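Local coordinates for protein probable DNA endonuclease SmrA (Escherichia coli, PDB 3QD7) that binds DNA and has DNA endonuclease activity, as a stand-alone small MutS-related protein whose Smr domain makes up most of this fragment, at residues 6-11 against 63-68. Numbering follows the deposited sequence.
Sequences LDNFLT and MVFSFI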
loop_
_atom_site.group_PDB
_atom_site.type_symbol
_atom_site.label_atom_id
_atom_site.label_comp_id
_atom_site.label_asym_id
_atom_site.label_seq_id
_atom_site.Cartn_x
_atom_site.Cartn_y
_atom_site.Cartn_z
ATOM N N LEU A 6 13.121 13.500 -7.030
ATOM C CA LEU A 6 14.081 13.963 -6.020
ATOM C C LEU A 6 13.460 14.120 -4.626
ATOM O O LEU A 6 14.182 14.106 -3.629
ATOM C CB LEU A 6 14.887 15.192 -6.464
ATOM C CG LEU A 6 14.271 16.429 -7.099
ATOM C CD1 LEU A 6 13.746 17.392 -6.073
ATOM C CD2 LEU A 6 15.353 17.091 -7.929
ATOM N N ASP A 7 12.127 14.220 -4.562
ATOM C CA ASP A 7 11.360 14.284 -3.289
ATOM C C ASP A 7 10.912 12.922 -2.729
ATOM O O ASP A 7 10.321 12.860 -1.645
ATOM C CB ASP A 7 10.114 15.147 -3.463
ATOM C CG ASP A 7 10.445 16.579 -3.816
ATOM O OD1 ASP A 7 11.319 17.182 -3.157
ATOM O OD2 ASP A 7 9.822 17.099 -4.751
ATOM N N ASN A 8 11.188 11.853 -3.474
ATOM C CA ASN A 8 10.790 10.494 -3.115
ATOM C C ASN A 8 11.553 9.983 -1.912
ATOM O O ASN A 8 12.663 9.470 -2.031
ATOM C CB ASN A 8 10.944 9.528 -4.310
ATOM C CG ASN A 8 10.180 8.211 -4.104
ATOM O OD1 ASN A 8 10.047 7.736 -2.975
ATOM N ND2 ASN A 8 9.675 7.626 -5.197
ATOM N N PHE A 9 10.920 10.100 -0.752
ATOM C CA PHE A 9 11.525 9.716 0.524
ATOM C C PHE A 9 11.397 8.235 0.870
ATOM O O PHE A 9 11.906 7.791 1.906
ATOM C CB PHE A 9 10.948 10.574 1.671
ATOM C CG PHE A 9 9.442 10.654 1.684
ATOM C CD1 PHE A 9 8.810 11.851 1.357
ATOM C CD2 PHE A 9 8.654 9.533 2.046
ATOM C CE1 PHE A 9 7.409 11.945 1.366
ATOM C CE2 PHE A 9 7.250 9.613 2.067
ATOM C CZ PHE A 9 6.625 10.829 1.708
ATOM N N LEU A 10 10.723 7.465 0.029
ATOM C CA LEU A 10 10.600 6.014 0.255
ATOM C C LEU A 10 11.980 5.325 0.288
ATOM O O LEU A 10 12.827 5.558 -0.586
ATOM C CB LEU A 10 9.685 5.386 -0.806
ATOM C CG LEU A 10 8.273 6.008 -0.892
ATOM C CD1 LEU A 10 7.366 5.195 -1.747
ATOM C CD2 LEU A 10 7.641 6.147 0.496
ATOM N N THR A 11 12.200 4.475 1.288
ATOM C CA THR A 11 13.539 3.939 1.541
ATOM C C THR A 11 13.632 2.479 1.119
ATOM O O THR A 11 12.635 1.750 1.122
ATOM C CB THR A 11 13.973 4.070 3.051
ATOM O OG1 THR A 11 13.112 3.278 3.872
ATOM C CG2 THR A 11 13.973 5.547 3.536
ATOM N N MET A 63 6.112 4.572 -8.580
ATOM C CA MET A 63 4.653 4.523 -8.759
ATOM C C MET A 63 3.879 4.729 -7.444
ATOM O O MET A 63 2.916 5.472 -7.388
ATOM C CB MET A 63 4.250 3.179 -9.394
ATOM C CG MET A 63 4.755 2.994 -10.824
ATOM S SD MET A 63 4.624 1.281 -11.386
ATOM C CE MET A 63 2.903 1.241 -11.874
ATOM N N VAL A 64 4.314 4.071 -6.383
ATOM C CA VAL A 64 3.634 4.187 -5.085
ATOM C C VAL A 64 3.709 5.640 -4.588
ATOM O O VAL A 64 2.720 6.221 -4.145
ATOM C CB VAL A 64 4.257 3.162 -4.046
ATOM C CG1 VAL A 64 3.799 3.438 -2.609
ATOM C CG2 VAL A 64 3.944 1.708 -4.474
ATOM N N PHE A 65 4.900 6.214 -4.674
ATOM C CA PHE A 65 5.109 7.579 -4.251
ATOM C C PHE A 65 4.220 8.512 -5.048
ATOM O O PHE A 65 3.456 9.293 -4.481
ATOM C CB PHE A 65 6.573 7.957 -4.416
ATOM C CG PHE A 65 6.879 9.360 -4.024
ATOM C CD1 PHE A 65 7.204 10.309 -4.995
ATOM C CD2 PHE A 65 6.869 9.735 -2.684
ATOM C CE1 PHE A 65 7.518 11.621 -4.634
ATOM C CE2 PHE A 65 7.187 11.053 -2.314
ATOM C CZ PHE A 65 7.498 11.990 -3.295
ATOM N N SER A 66 4.300 8.406 -6.368
ATOM C CA SER A 66 3.505 9.248 -7.248
ATOM C C SER A 66 1.988 9.024 -7.063
ATOM O O SER A 66 1.199 9.972 -7.050
ATOM C CB SER A 66 3.931 8.967 -8.696
ATOM O OG SER A 66 3.267 9.846 -9.574
ATOM N N PHE A 67 1.585 7.759 -6.917
ATOM C CA PHE A 67 0.165 7.408 -6.754
ATOM C C PHE A 67 -0.385 7.958 -5.438
ATOM O O PHE A 67 -1.461 8.551 -5.396
ATOM C CB PHE A 67 -0.009 5.879 -6.813
ATOM C CG PHE A 67 -1.412 5.407 -6.515
ATOM C CD1 PHE A 67 -2.439 5.548 -7.470
ATOM C CD2 PHE A 67 -1.705 4.793 -5.283
ATOM C CE1 PHE A 67 -3.747 5.083 -7.199
ATOM C CE2 PHE A 67 -3.005 4.323 -5.014
ATOM C CZ PHE A 67 -4.028 4.473 -5.972
ATOM N N ILE A 68 0.346 7.761 -4.352
ATOM C CA ILE A 68 -0.140 8.281 -3.074
ATOM C C ILE A 68 -0.218 9.824 -3.060
ATOM O O ILE A 68 -1.215 10.402 -2.592
ATOM C CB ILE A 68 0.697 7.749 -1.880
ATOM C CG1 ILE A 68 0.595 6.220 -1.817
ATOM C CG2 ILE A 68 0.204 8.414 -0.537
ATOM C CD1 ILE A 68 -0.789 5.703 -1.451
#
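Phe65 reaches out from helix 57-73 and lays one face of its ring under Asn8, whose CA sits over the centre of the ring, 3.6 Å from its centroid, a CH-pi contact. The side-chain amide of Asn8 runs back along the same ring toward the helix, its plane stacked at 20° to the ring and its CG 3.5 Å from Phe65 CG. With its CG anti to the backbone N (chi1 179°), Phe65 points toward residues 6-11. Its rim then meets a second aromatic: Phe65 CE2 points into the face of Phe9, 3.8 Å from Phe9 CE1, in a T-shaped pair with planes at 88°. Leu10 comes in beside the ring's root, its CD1 3.9 Å from Phe65 CB. The loop before strand 25-27 is thus packed on a helix of the Smr domain.

Asn8 is held flat by its own bonds. Asn8 OD1 accepts from the backbone N of Leu10 at 3.1 Å, in the carbonyl plane, closing an Asx turn, while Asn8 ND2 donates to Gln5 OE1 and to Arg61 O, on the same helix just before Met63. Phe107 adds another edge-to-face ring to Phe9. An alanine in place of Phe65 would probably leave Asn8 and Phe9 without their shared ring partner and open a gap between segment 6-11 and the helix. No hydrogen bond links residues 6-11 to 63-68; what joins them is ring, amide and apolar packing around Phe65.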